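Local coordinates for nonstructural protein 2 (Human rotavirus C, PDB 2GU0) that probably binds single-stranded RNA, hydrolyses nucleoside triphosphates and unwinds RNA helices as an octamer in viral genome replication and packaging, at residues Q107-E112 / L177-D182. Residues are numbered along the deposited sequence; the frame is centred on the assembly and turned at random.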
loop_
_atom_site.group_PDB
_atom_site.type_symbol
_atom_site.label_atom_id
_atom_site.label_comp_id
_atom_site.label_asym_id
_atom_site.label_seq_id
_atom_site.Cartn_x
_atom_site.Cartn_y
_atom_site.Cartn_z
ATOM N N GLN A 107 -1.438 14.444 37.045
ATOM C CA GLN A 107 -0.605 13.280 36.786
ATOM C C GLN A 107 -0.758 12.876 35.322
ATOM O O GLN A 107 -1.447 11.910 34.989
ATOM C CB GLN A 107 -1.019 12.124 37.686
ATOM C CG GLN A 107 -0.947 12.418 39.169
ATOM C CD GLN A 107 -0.938 11.147 40.032
ATOM O OE1 GLN A 107 -1.283 11.196 41.213
ATOM N NE2 GLN A 107 -0.526 10.015 39.450
ATOM N N VAL A 108 -0.097 13.625 34.451
ATOM C CA VAL A 108 -0.157 13.414 33.014
ATOM C C VAL A 108 0.018 11.999 32.478
ATOM O O VAL A 108 -0.720 11.585 31.590
ATOM C CB VAL A 108 0.865 14.309 32.299
ATOM C CG1 VAL A 108 0.732 14.141 30.797
ATOM C CG2 VAL A 108 0.654 15.765 32.704
ATOM N N ARG A 109 0.990 11.256 32.993
ATOM C CA ARG A 109 1.218 9.909 32.496
ATOM C C ARG A 109 0.163 8.959 33.003
ATOM O O ARG A 109 -0.182 7.981 32.336
ATOM C CB ARG A 109 2.604 9.423 32.893
ATOM C CG ARG A 109 3.726 10.297 32.368
ATOM C CD ARG A 109 5.055 9.602 32.519
ATOM N NE ARG A 109 6.159 10.547 32.630
ATOM C CZ ARG A 109 6.280 11.429 33.618
ATOM N NH1 ARG A 109 5.358 11.495 34.585
ATOM N NH2 ARG A 109 7.323 12.243 33.644
ATOM N N HIS A 110 -0.347 9.254 34.191
ATOM C CA HIS A 110 -1.402 8.453 34.798
ATOM C C HIS A 110 -2.646 8.667 33.915
ATOM O O HIS A 110 -3.287 7.713 33.496
ATOM C CB HIS A 110 -1.616 8.931 36.251
ATOM C CG HIS A 110 -2.693 8.207 37.006
ATOM N ND1 HIS A 110 -2.600 7.952 38.356
ATOM C CD2 HIS A 110 -3.926 7.785 36.634
ATOM C CE1 HIS A 110 -3.727 7.412 38.786
ATOM N NE2 HIS A 110 -4.550 7.300 37.760
ATOM N N LEU A 111 -2.963 9.919 33.597
ATOM C CA LEU A 111 -4.132 10.204 32.767
ATOM C C LEU A 111 -3.999 9.568 31.404
ATOM O O LEU A 111 -4.988 9.088 30.834
ATOM C CB LEU A 111 -4.331 11.708 32.595
ATOM C CG LEU A 111 -4.802 12.434 33.848
ATOM C CD1 LEU A 111 -4.765 13.922 33.620
ATOM C CD2 LEU A 111 -6.205 11.969 34.196
ATOM N N GLU A 112 -2.779 9.573 30.872
ATOM C CA GLU A 112 -2.553 8.993 29.563
ATOM C C GLU A 112 -2.909 7.522 29.616
ATOM O O GLU A 112 -3.397 6.968 28.641
ATOM C CB GLU A 112 -1.104 9.192 29.114
ATOM C CG GLU A 112 -0.668 8.230 28.018
ATOM C CD GLU A 112 -0.023 8.906 26.820
ATOM O OE1 GLU A 112 0.658 9.933 26.996
ATOM O OE2 GLU A 112 -0.179 8.390 25.695
ATOM N N LEU A 177 4.269 12.246 27.478
ATOM C CA LEU A 177 5.549 12.397 28.156
ATOM C C LEU A 177 6.230 11.051 28.299
ATOM O O LEU A 177 6.216 10.454 29.375
ATOM C CB LEU A 177 5.344 13.005 29.532
ATOM C CG LEU A 177 4.598 14.340 29.565
ATOM C CD1 LEU A 177 4.288 14.714 31.011
ATOM C CD2 LEU A 177 5.437 15.425 28.899
ATOM N N PRO A 178 6.848 10.559 27.212
ATOM C CA PRO A 178 7.558 9.274 27.156
ATOM C C PRO A 178 8.524 9.098 28.317
ATOM O O PRO A 178 9.166 10.054 28.742
ATOM C CB PRO A 178 8.278 9.344 25.819
ATOM C CG PRO A 178 7.340 10.140 24.987
ATOM C CD PRO A 178 6.960 11.261 25.922
ATOM N N LEU A 179 8.625 7.876 28.829
ATOM C CA LEU A 179 9.516 7.591 29.955
ATOM C C LEU A 179 9.916 6.112 29.977
ATOM O O LEU A 179 9.151 5.237 29.557
ATOM C CB LEU A 179 8.830 7.964 31.269
ATOM C CG LEU A 179 9.748 8.056 32.479
ATOM C CD1 LEU A 179 10.711 9.194 32.243
ATOM C CD2 LEU A 179 8.942 8.294 33.745
ATOM N N MET A 180 11.108 5.833 30.492
ATOM C CA MET A 180 11.616 4.464 30.523
ATOM C C MET A 180 11.421 3.691 31.821
ATOM O O MET A 180 11.436 2.464 31.808
ATOM C CB MET A 180 13.096 4.467 30.151
ATOM C CG MET A 180 13.378 5.299 28.923
ATOM S SD MET A 180 12.170 4.948 27.646
ATOM C CE MET A 180 12.675 3.251 27.139
ATOM N N ALA A 181 11.247 4.391 32.935
ATOM C CA ALA A 181 11.042 3.719 34.213
ATOM C C ALA A 181 10.321 2.366 34.055
ATOM O O ALA A 181 9.330 2.254 33.328
ATOM C CB ALA A 181 10.255 4.626 35.156
ATOM N N ASP A 182 10.843 1.350 34.740
ATOM C CA ASP A 182 10.312 -0.012 34.724
ATOM C C ASP A 182 9.525 -0.170 36.029
ATOM O O ASP A 182 10.101 -0.445 37.080
ATOM C CB ASP A 182 11.497 -0.993 34.674
ATOM C CG ASP A 182 11.078 -2.438 34.431
ATOM O OD1 ASP A 182 10.409 -3.046 35.292
ATOM O OD2 ASP A 182 11.434 -2.978 33.366
#
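Arg109, in the first turn of helix 108-119, and Leu177, in the irregular loop that leads into strand 182-188, bring the two backbones closest, with their CA atoms 6.6 Å apart. Gln107 is the N-cap residue, and its carbonyl O accepts the first helical bond, from Leu111 N. No main-chain to main-chain bond joins the loop to this turn; side chains and the carbonyl of Leu177 make the junction.

Val108 and Leu177 meet with their side chains at about a right angle. Val108 CG1, anti to the backbone N (chi1 -177°), lies 3.6 Å from Leu177 CD1, and Leu177 CD1 lies almost as close to Val108 CB. Leu177 itself has CG anti to its carbonyl carbon, which sends the isobutyl group to the valine while its own carbonyl faces Arg109. The arginine chain extends from CG to NE past that carbonyl, meeting Leu177 O obliquely; Arg109 CD comes within 3.5 Å of Leu177 O. Arg109 NE donates a weak hydrogen bond of 3.3 Å to Leu177 O, bent to 121° at the hydrogen. Leu179 crosses the arginine side chain at about a right angle, laying Leu179 CD2 over one face of the guanidinium, 3.8 Å from Arg109 NE.

Further along the helix, Glu112 turns its carboxylate to the backbone just before Leu177: OE1 accepts from Leu176 N and OE2 from Lys175 N, while OE2 also takes Gln75 NE2 of helix 74-90.

Residues 107-109 belong to a predicted ATP site, and Leu179 lies about 7 Å, side chain to side chain, from Arg224 of that site. The contact thus joins the N-terminal region to the HIT-like C-terminal region beside the probable nucleotide pocket. Within it Arg109 is held by one weak bond and apolar packing, whereas the buried carboxylate of Glu112 ties down the backbone just ahead of Leu177.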